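Local coordinates for Amy13K (Eubacterium rectale DSM 17629, PDB 6B3P), which binds starch-derived maltooligosaccharides through two family 26 carbohydrate-binding modules of a surface-anchored alpha-amylase from a human gut bacterium, at residues 95-108 against 180-194. Sequence-based numbering, arbitrary orientation. Where two conformers were deposited one is given.
Sequences KPADWKYVTTIHYL and VSVTSTSTELWVTGT. With EDO (1,2-ethanediol), chain J.
Strands 101-108 and 188-192 pair in parallel in the second starch-binding module, a CBM26 beta-sandwich; 101-108 is the first strand of this sheet in chain order. On its other edge 101-108 bonds to strand 150-157, so it runs inside the sheet. The ladder alternates as parallel strands do: Thr-104 N donates to Thr-187 O and Thr-104 O accepts from Leu-189 N, then His-106 repeats the pattern with Leu-189 O and Val-191 N. Ile-105 and Tyr-107 face the sandwich interior beside Leu-189 and Val-191; Ile-105 CD1 reaches Val-180 CG2 of the opposing sheet at 3.7 Å, and Tyr-107 stacks on Phe-167. On the other face, His-106 is gripped at both nitrogens. His-106 NE2 donates to Glu-188 OE2 (2.8 Å), which lies in the ring plane and uses its anti lone pair, with ring and carboxylate planes 55° apart; ND1 bonds to Asp-152. With carboxylates at both ends, the imidazole is probably drawn toward the protonated form. His-106 CD2 sits over one face of the Trp-190 ring, toward its rim, 3.2 Å from Trp-190 NE1, the ring planes inclined at 36°. Ahead of the regular ladder, Thr-185 fits among Lys-95, Trp-99 and Tyr-101. Its OG1 lies at the Trp-99 edge and bonds to Glu-84 of the first module, while Thr-185 CG2 covers a face of the Tyr-101 ring in a CH-pi contact, 4.0 Å from the ring centroid. A water ties Thr-103 OG1 to Ser-184 O and Thr-187 N where the strands begin. At the far end a second water links Leu-108 O to Gly-193 N, and Tyr-107, its CG anti to the backbone N (chi1 -179°), extends along Val-191 until Tyr-107 OH donates to Gly-193 O at 2.5 Å.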
ATOM      1  N   LYS A  95       0.667  -1.466  15.945  1.00 23.70           N
ATOM      2  CA  LYS A  95      -0.529  -0.961  15.278  1.00 24.43           C
ATOM      3  C   LYS A  95      -1.552  -0.468  16.298  1.00 27.26           C
ATOM      4  O   LYS A  95      -1.849  -1.175  17.259  1.00 27.85           O
ATOM      5  CB  LYS A  95      -1.154  -2.053  14.404  1.00 28.85           C
ATOM      6  CG  LYS A  95      -2.393  -1.614  13.626  1.00 24.51           C
ATOM      7  CD  LYS A  95      -3.114  -2.796  12.981  1.00 29.66           C
ATOM      8  CE  LYS A  95      -3.830  -3.670  14.008  1.00 32.44           C
ATOM      9  NZ  LYS A  95      -4.984  -2.980  14.649  1.00 29.61           N
ATOM     10  N   PRO A  96      -2.092   0.747  16.104  1.00 26.92           N
ATOM     11  CA  PRO A  96      -3.175   1.154  17.008  1.00 31.93           C
ATOM     12  C   PRO A  96      -4.370   0.210  16.898  1.00 32.36           C
ATOM     13  O   PRO A  96      -4.639  -0.322  15.822  1.00 28.25           O
ATOM     14  CB  PRO A  96      -3.532   2.563  16.532  1.00 27.96           C
ATOM     15  CG  PRO A  96      -2.321   3.046  15.809  1.00 27.39           C
ATOM     16  CD  PRO A  96      -1.690   1.834  15.195  1.00 25.33           C
ATOM     17  N   ALA A  97      -5.075   0.018  18.006  1.00 28.95           N
ATOM     18  CA  ALA A  97      -6.094  -1.024  18.108  1.00 35.27           C
ATOM     19  C   ALA A  97      -7.184  -0.957  17.033  1.00 34.46           C
ATOM     20  O   ALA A  97      -7.619  -1.990  16.524  1.00 40.94           O
ATOM     21  CB  ALA A  97      -6.733  -0.967  19.482  1.00 37.76           C
ATOM     22  N   ASP A  98      -7.591   0.263  16.692  0.55 31.19           N
ATOM     23  CA  ASP A  98      -8.732   0.502  15.812  0.55 35.70           C
ATOM     24  C   ASP A  98      -8.396   0.390  14.323  0.55 36.14           C
ATOM     25  O   ASP A  98      -9.294   0.407  13.480  0.55 40.38           O
ATOM     26  CB  ASP A  98      -9.315   1.890  16.090  0.55 34.30           C
ATOM     27  CG  ASP A  98      -8.297   3.001  15.893  0.55 38.16           C
ATOM     28  OD1 ASP A  98      -7.350   3.097  16.704  0.55 34.45           O
ATOM     29  OD2 ASP A  98      -8.445   3.780  14.929  0.55 41.58           O
ATOM     30  N   TRP A  99      -7.112   0.272  14.001  1.00 29.67           N
ATOM     31  CA  TRP A  99      -6.673   0.225  12.605  1.00 28.38           C
ATOM     32  C   TRP A  99      -6.886  -1.164  12.007  1.00 26.81           C
ATOM     33  O   TRP A  99      -6.685  -2.178  12.679  1.00 28.16           O
ATOM     34  CB  TRP A  99      -5.200   0.615  12.479  1.00 29.35           C
ATOM     35  CG  TRP A  99      -4.932   2.086  12.628  1.00 32.71           C
ATOM     36  CD1 TRP A  99      -5.395   2.910  13.615  1.00 33.23           C
ATOM     37  CD2 TRP A  99      -4.127   2.905  11.768  1.00 29.74           C
ATOM     38  NE1 TRP A  99      -4.929   4.189  13.421  1.00 36.01           N
ATOM     39  CE2 TRP A  99      -4.148   4.212  12.295  1.00 33.81           C
ATOM     40  CE3 TRP A  99      -3.389   2.659  10.605  1.00 29.39           C
ATOM     41  CZ2 TRP A  99      -3.462   5.271  11.699  1.00 31.54           C
ATOM     42  CZ3 TRP A  99      -2.712   3.713  10.012  1.00 30.54           C
ATOM     43  CH2 TRP A  99      -2.751   5.000  10.561  1.00 31.11           C
ATOM     44  N   LYS A 100      -7.300  -1.196  10.744  1.00 34.06           N
ATOM     45  CA  LYS A 100      -7.434  -2.441   9.991  1.00 32.06           C
ATOM     46  C   LYS A 100      -6.356  -2.530   8.920  1.00 31.81           C
ATOM     47  O   LYS A 100      -5.658  -1.551   8.646  1.00 26.75           O
ATOM     48  CB  LYS A 100      -8.811  -2.540   9.332  1.00 31.22           C
ATOM     49  CG  LYS A 100      -9.981  -2.325  10.262  1.00 36.13           C
ATOM     50  CD  LYS A 100     -10.236  -3.540  11.126  1.00 50.63           C
ATOM     51  CE  LYS A 100     -11.543  -3.406  11.894  1.00 50.36           C
ATOM     52  NZ  LYS A 100     -12.713  -3.199  10.990  1.00 48.35           N
ATOM     53  N   TYR A 101      -6.235  -3.705   8.311  1.00 33.97           N
ATOM     54  CA  TYR A 101      -5.344  -3.895   7.173  1.00 30.02           C
ATOM     55  C   TYR A 101      -6.135  -3.787   5.884  1.00 29.30           C
ATOM     56  O   TYR A 101      -6.898  -4.687   5.532  1.00 31.72           O
ATOM     57  CB  TYR A 101      -4.634  -5.241   7.266  1.00 28.01           C
ATOM     58  CG  TYR A 101      -3.661  -5.284   8.412  1.00 29.22           C
ATOM     59  CD1 TYR A 101      -4.062  -5.703   9.670  1.00 27.63           C
ATOM     60  CD2 TYR A 101      -2.346  -4.874   8.242  1.00 31.42           C
ATOM     61  CE1 TYR A 101      -3.178  -5.731  10.725  1.00 29.03           C
ATOM     62  CE2 TYR A 101      -1.454  -4.895   9.292  1.00 26.38           C
ATOM     63  CZ  TYR A 101      -1.876  -5.322  10.533  1.00 31.82           C
ATOM     64  OH  TYR A 101      -0.991  -5.351  11.584  1.00 37.60           O
ATOM     65  N   VAL A 102      -5.938  -2.675   5.187  1.00 28.86           N
ATOM     66  CA  VAL A 102      -6.701  -2.359   3.986  1.00 31.83           C
ATOM     67  C   VAL A 102      -5.822  -2.517   2.756  1.00 36.83           C
ATOM     68  O   VAL A 102      -4.934  -1.701   2.502  1.00 33.25           O
ATOM     69  CB  VAL A 102      -7.260  -0.926   4.039  1.00 29.77           C
ATOM     70  CG1 VAL A 102      -8.166  -0.658   2.844  1.00 33.45           C
ATOM     71  CG2 VAL A 102      -8.011  -0.705   5.337  1.00 37.51           C
ATOM     72  N   THR A 103      -6.084  -3.574   1.994  1.00 29.17           N
ATOM     73  CA  THR A 103      -5.293  -3.892   0.815  1.00 29.38           C
ATOM     74  C   THR A 103      -6.058  -3.510  -0.446  1.00 31.36           C
ATOM     75  O   THR A 103      -7.146  -4.023  -0.707  1.00 32.82           O
ATOM     76  CB  THR A 103      -4.927  -5.386   0.774  1.00 30.23           C
ATOM     77  OG1 THR A 103      -4.310  -5.760   2.014  1.00 31.77           O
ATOM     78  CG2 THR A 103      -3.965  -5.676  -0.369  1.00 27.95           C
ATOM     79  N   THR A 104      -5.477  -2.593  -1.214  1.00 31.31           N
ATOM     80  CA  THR A 104      -6.081  -2.103  -2.448  1.00 31.85           C
ATOM     81  C   THR A 104      -5.343  -2.670  -3.652  1.00 33.35           C
ATOM     82  O   THR A 104      -4.122  -2.555  -3.745  1.00 32.65           O
ATOM     83  CB  THR A 104      -6.057  -0.563  -2.514  1.00 39.48           C
ATOM     84  OG1 THR A 104      -6.696  -0.025  -1.350  1.00 32.39           O
ATOM     85  CG2 THR A 104      -6.767  -0.054  -3.770  1.00 38.27           C
ATOM     86  N   ILE A 105      -6.085  -3.282  -4.569  1.00 36.06           N
ATOM     87  CA  ILE A 105      -5.491  -3.877  -5.762  1.00 39.46           C
ATOM     88  C   ILE A 105      -6.153  -3.331  -7.022  1.00 34.22           C
ATOM     89  O   ILE A 105      -7.370  -3.434  -7.193  1.00 36.93           O
ATOM     90  CB  ILE A 105      -5.608  -5.413  -5.744  1.00 36.18           C
ATOM     91  CG1 ILE A 105      -5.042  -5.976  -4.438  1.00 34.50           C
ATOM     92  CG2 ILE A 105      -4.863  -6.015  -6.933  1.00 37.37           C
ATOM     93  CD1 ILE A 105      -5.379  -7.435  -4.191  1.00 36.16           C
ATOM     94  N   HIS A 106      -5.336  -2.750  -7.895  1.00 32.73           N
ATOM     95  CA  HIS A 106      -5.800  -2.190  -9.158  1.00 39.71           C
ATOM     96  C   HIS A 106      -5.515  -3.154 -10.303  1.00 37.53           C
ATOM     97  O   HIS A 106      -4.399  -3.662 -10.424  1.00 36.79           O
ATOM     98  CB  HIS A 106      -5.122  -0.846  -9.436  1.00 41.51           C
ATOM     99  CG  HIS A 106      -5.234   0.134  -8.310  1.00 45.48           C
ATOM    100  ND1 HIS A 106      -6.434   0.692  -7.924  1.00 40.04           N
ATOM    101  CD2 HIS A 106      -4.294   0.666  -7.493  1.00 36.27           C
ATOM    102  CE1 HIS A 106      -6.229   1.520  -6.916  1.00 43.59           C
ATOM    103  NE2 HIS A 106      -4.938   1.522  -6.635  1.00 40.46           N
ATOM    104  N   TYR A 107      -6.520  -3.406 -11.137  1.00 39.33           N
ATOM    105  CA  TYR A 107      -6.341  -4.248 -12.315  1.00 43.95           C
ATOM    106  C   TYR A 107      -6.653  -3.501 -13.604  1.00 42.07           C
ATOM    107  O   TYR A 107      -7.698  -2.864 -13.731  1.00 42.08           O
ATOM    108  CB  TYR A 107      -7.217  -5.494 -12.236  1.00 46.77           C
ATOM    109  CG  TYR A 107      -7.037  -6.399 -13.429  1.00 46.57           C
ATOM    110  CD1 TYR A 107      -5.822  -7.029 -13.666  1.00 43.58           C
ATOM    111  CD2 TYR A 107      -8.075  -6.616 -14.327  1.00 47.42           C
ATOM    112  CE1 TYR A 107      -5.645  -7.853 -14.759  1.00 44.23           C
ATOM    113  CE2 TYR A 107      -7.908  -7.440 -15.425  1.00 47.51           C
ATOM    114  CZ  TYR A 107      -6.691  -8.055 -15.636  1.00 49.18           C
ATOM    115  OH  TYR A 107      -6.521  -8.877 -16.725  1.00 52.40           O
ATOM    116  N   LEU A 108      -5.739  -3.604 -14.562  1.00 46.60           N
ATOM    117  CA  LEU A 108      -5.906  -2.986 -15.869  1.00 50.25           C
ATOM    118  C   LEU A 108      -6.590  -3.943 -16.836  1.00 47.62           C
ATOM    119  O   LEU A 108      -5.956  -4.850 -17.374  1.00 43.60           O
ATOM    120  CB  LEU A 108      -4.552  -2.563 -16.433  1.00 50.79           C
ATOM    121  CG  LEU A 108      -4.555  -1.983 -17.847  1.00 48.77           C
ATOM    122  CD1 LEU A 108      -5.384  -0.715 -17.910  1.00 48.66           C
ATOM    123  CD2 LEU A 108      -3.131  -1.717 -18.286  1.00 42.28           C
ATOM    124  N   VAL A 180      -0.878 -12.146  -2.829  1.00 30.72           N
ATOM    125  CA  VAL A 180      -0.783 -10.843  -2.181  1.00 30.23           C
ATOM    126  C   VAL A 180      -0.061 -10.939  -0.843  1.00 29.12           C
ATOM    127  O   VAL A 180      -0.550 -11.575   0.092  1.00 29.69           O
ATOM    128  CB  VAL A 180      -2.186 -10.226  -1.964  1.00 30.94           C
ATOM    129  CG1 VAL A 180      -2.092  -8.871  -1.261  1.00 29.20           C
ATOM    130  CG2 VAL A 180      -2.915 -10.091  -3.294  1.00 32.88           C
ATOM    131  N   SER A 181       1.108 -10.311  -0.767  1.00 32.68           N
ATOM    132  CA  SER A 181       1.806 -10.135   0.500  1.00 29.26           C
ATOM    133  C   SER A 181       1.384  -8.819   1.139  1.00 30.15           C
ATOM    134  O   SER A 181       1.673  -7.745   0.611  1.00 30.21           O
ATOM    135  CB  SER A 181       3.323 -10.163   0.302  1.00 29.99           C
ATOM    136  OG  SER A 181       3.757 -11.433  -0.152  1.00 47.37           O
ATOM    137  N   VAL A 182       0.692  -8.905   2.269  1.00 31.81           N
ATOM    138  CA  VAL A 182       0.287  -7.717   3.014  1.00 24.15           C
ATOM    139  C   VAL A 182       1.464  -7.241   3.859  1.00 25.63           C
ATOM    140  O   VAL A 182       1.854  -7.899   4.823  1.00 32.53           O
ATOM    141  CB  VAL A 182      -0.945  -7.994   3.908  1.00 26.90           C
ATOM    142  CG1 VAL A 182      -1.373  -6.728   4.641  1.00 31.68           C
ATOM    143  CG2 VAL A 182      -2.098  -8.539   3.066  1.00 29.16           C
ATOM    144  N   THR A 183       2.025  -6.095   3.483  1.00 24.30           N
ATOM    145  CA  THR A 183       3.241  -5.573   4.100  1.00 26.37           C
ATOM    146  C   THR A 183       2.966  -4.378   5.009  1.00 27.96           C
ATOM    147  O   THR A 183       3.879  -3.850   5.641  1.00 27.03           O
ATOM    148  CB  THR A 183       4.263  -5.155   3.025  1.00 25.78           C
ATOM    149  OG1 THR A 183       3.648  -4.238   2.111  1.00 29.76           O
ATOM    150  CG2 THR A 183       4.759  -6.378   2.261  1.00 35.35           C
ATOM    151  N   SER A 184       1.707  -3.954   5.074  1.00 26.75           N
ATOM    152  CA  SER A 184       1.326  -2.820   5.909  1.00 24.30           C
ATOM    153  C   SER A 184      -0.191  -2.702   5.983  1.00 30.82           C
ATOM    154  O   SER A 184      -0.910  -3.449   5.322  1.00 26.72           O
ATOM    155  CB  SER A 184       1.920  -1.524   5.361  1.00 27.52           C
ATOM    156  OG  SER A 184       1.163  -1.044   4.265  1.00 28.91           O
ATOM    157  N   THR A 185      -0.670  -1.754   6.784  1.00 25.90           N
ATOM    158  CA  THR A 185      -2.103  -1.527   6.938  1.00 25.72           C
ATOM    159  C   THR A 185      -2.729  -0.854   5.713  1.00 24.64           C
ATOM    160  O   THR A 185      -3.951  -0.733   5.623  1.00 27.81           O
ATOM    161  CB  THR A 185      -2.399  -0.661   8.179  1.00 27.61           C
ATOM    162  OG1 THR A 185      -1.624   0.543   8.123  1.00 25.71           O
ATOM    163  CG2 THR A 185      -2.059  -1.415   9.454  1.00 23.64           C
ATOM    164  N   SER A 186      -1.892  -0.411   4.781  1.00 24.30           N
ATOM    165  CA  SER A 186      -2.373   0.232   3.558  1.00 28.25           C
ATOM    166  C   SER A 186      -1.578  -0.243   2.341  1.00 32.32           C
ATOM    167  O   SER A 186      -1.025   0.560   1.589  1.00 28.46           O
ATOM    168  CB  SER A 186      -2.292   1.753   3.686  1.00 32.49           C
ATOM    169  OG  SER A 186      -0.965   2.169   3.960  1.00 28.69           O
ATOM    170  N   THR A 187      -1.533  -1.558   2.156  1.00 29.80           N
ATOM    171  CA  THR A 187      -0.818  -2.158   1.036  1.00 30.41           C
ATOM    172  C   THR A 187      -1.552  -1.887  -0.273  1.00 29.00           C
ATOM    173  O   THR A 187      -2.771  -2.038  -0.352  1.00 27.22           O
ATOM    174  CB  THR A 187      -0.654  -3.678   1.226  1.00 28.88           C
ATOM    175  OG1 THR A 187       0.050  -3.937   2.444  1.00 27.88           O
ATOM    176  CG2 THR A 187       0.110  -4.306   0.058  1.00 32.62           C
ATOM    177  N   GLU A 188      -0.801  -1.491  -1.296  1.00 27.77           N
ATOM    178  CA  GLU A 188      -1.375  -1.176  -2.598  1.00 32.84           C
ATOM    179  C   GLU A 188      -0.610  -1.882  -3.717  1.00 31.22           C
ATOM    180  O   GLU A 188       0.622  -1.883  -3.731  1.00 32.80           O
ATOM    181  CB  GLU A 188      -1.375   0.336  -2.828  1.00 37.13           C
ATOM    182  CG  GLU A 188      -2.160   0.776  -4.057  1.00 41.65           C
ATOM    183  CD  GLU A 188      -2.251   2.283  -4.182  1.00 47.63           C
ATOM    184  OE1 GLU A 188      -1.422   2.986  -3.567  1.00 50.89           O
ATOM    185  OE2 GLU A 188      -3.156   2.767  -4.894  1.00 51.02           O
ATOM    186  N   LEU A 189      -1.349  -2.477  -4.649  1.00 38.70           N
ATOM    187  CA  LEU A 189      -0.754  -3.212  -5.763  1.00 37.86           C
ATOM    188  C   LEU A 189      -1.416  -2.859  -7.094  1.00 33.69           C
ATOM    189  O   LEU A 189      -2.569  -2.432  -7.129  1.00 35.08           O
ATOM    190  CB  LEU A 189      -0.865  -4.719  -5.526  1.00 37.15           C
ATOM    191  CG  LEU A 189      -0.188  -5.264  -4.269  1.00 41.44           C
ATOM    192  CD1 LEU A 189      -0.630  -6.696  -4.018  1.00 40.76           C
ATOM    193  CD2 LEU A 189       1.324  -5.187  -4.398  1.00 36.98           C
ATOM    194  N   TRP A 190      -0.668  -3.038  -8.181  1.00 39.20           N
ATOM    195  CA  TRP A 190      -1.178  -2.847  -9.535  1.00 41.19           C
ATOM    196  C   TRP A 190      -0.943  -4.116 -10.348  1.00 35.80           C
ATOM    197  O   TRP A 190       0.156  -4.671 -10.332  1.00 37.38           O
ATOM    198  CB  TRP A 190      -0.499  -1.655 -10.209  1.00 45.80           C
ATOM    199  CG  TRP A 190      -0.827  -0.336  -9.588  1.00 40.49           C
ATOM    200  CD1 TRP A 190      -1.782   0.548  -9.998  1.00 44.70           C
ATOM    201  CD2 TRP A 190      -0.199   0.254  -8.444  1.00 42.44           C
ATOM    202  NE1 TRP A 190      -1.788   1.652  -9.181  1.00 47.83           N
ATOM    203  CE2 TRP A 190      -0.824   1.497  -8.219  1.00 50.53           C
ATOM    204  CE3 TRP A 190       0.832  -0.147  -7.589  1.00 43.29           C
ATOM    205  CZ2 TRP A 190      -0.455   2.340  -7.173  1.00 46.39           C
ATOM    206  CZ3 TRP A 190       1.199   0.694  -6.551  1.00 43.84           C
ATOM    207  CH2 TRP A 190       0.557   1.922  -6.354  1.00 39.57           C
ATOM    208  N   VAL A 191      -1.972  -4.568 -11.061  1.00 39.02           N
ATOM    209  CA  VAL A 191      -1.883  -5.807 -11.830  1.00 45.32           C
ATOM    210  C   VAL A 191      -2.268  -5.591 -13.291  1.00 38.54           C
ATOM    211  O   VAL A 191      -3.232  -4.889 -13.596  1.00 38.80           O
ATOM    212  CB  VAL A 191      -2.784  -6.907 -11.228  1.00 41.24           C
ATOM    213  CG1 VAL A 191      -2.572  -8.235 -11.952  1.00 44.87           C
ATOM    214  CG2 VAL A 191      -2.506  -7.065  -9.737  1.00 42.88           C
ATOM    215  N   THR A 192      -1.491  -6.195 -14.187  1.00 47.47           N
ATOM    216  CA  THR A 192      -1.779  -6.169 -15.617  1.00 52.79           C
ATOM    217  C   THR A 192      -1.637  -7.558 -16.224  1.00 51.46           C
ATOM    218  O   THR A 192      -0.914  -8.405 -15.698  1.00 45.33           O
ATOM    219  CB  THR A 192      -0.839  -5.210 -16.370  1.00 49.80           C
ATOM    220  OG1 THR A 192       0.517  -5.649 -16.218  1.00 50.35           O
ATOM    221  CG2 THR A 192      -0.976  -3.792 -15.840  1.00 47.51           C
ATOM    222  N   GLY A 193      -2.328  -7.783 -17.337  1.00 54.74           N
ATOM    223  CA  GLY A 193      -2.172  -9.005 -18.101  1.00 54.89           C
ATOM    224  C   GLY A 193      -3.230 -10.045 -17.804  1.00 56.97           C
ATOM    225  O   GLY A 193      -4.188  -9.786 -17.077  1.00 46.10           O
ATOM    226  N   THR A 194      -3.047 -11.225 -18.383  1.00 56.98           N
ATOM    227  CA  THR A 194      -3.941 -12.354 -18.171  1.00 54.05           C
ATOM    228  C   THR A 194      -3.090 -13.604 -17.969  1.00 55.43           C
ATOM    229  O   THR A 194      -1.877 -13.499 -17.782  1.00 50.74           O
ATOM    230  CB  THR A 194      -4.914 -12.538 -19.354  1.00 55.76           C
ATOM    231  OG1 THR A 194      -4.176 -12.609 -20.580  1.00 64.99           O
ATOM    232  CG2 THR A 194      -5.893 -11.374 -19.419  1.00 50.45           C
TER
HETATM  233  C1  EDO J 411      -9.839   1.910   8.448  1.00 56.61           C
HETATM  234  O1  EDO J 411      -9.286   1.041   9.447  1.00 51.69           O
HETATM  235  C2  EDO J 411     -10.499   1.074   7.358  1.00 58.63           C
HETATM  236  O2  EDO J 411     -11.581   0.305   7.895  1.00 68.17           O
HETATM  237  O   HOH W   1      -3.070  -3.519   3.658  1.00 29.37           O
HETATM  238  O   HOH W   2      -3.724  -5.665 -18.568  1.00 49.93           O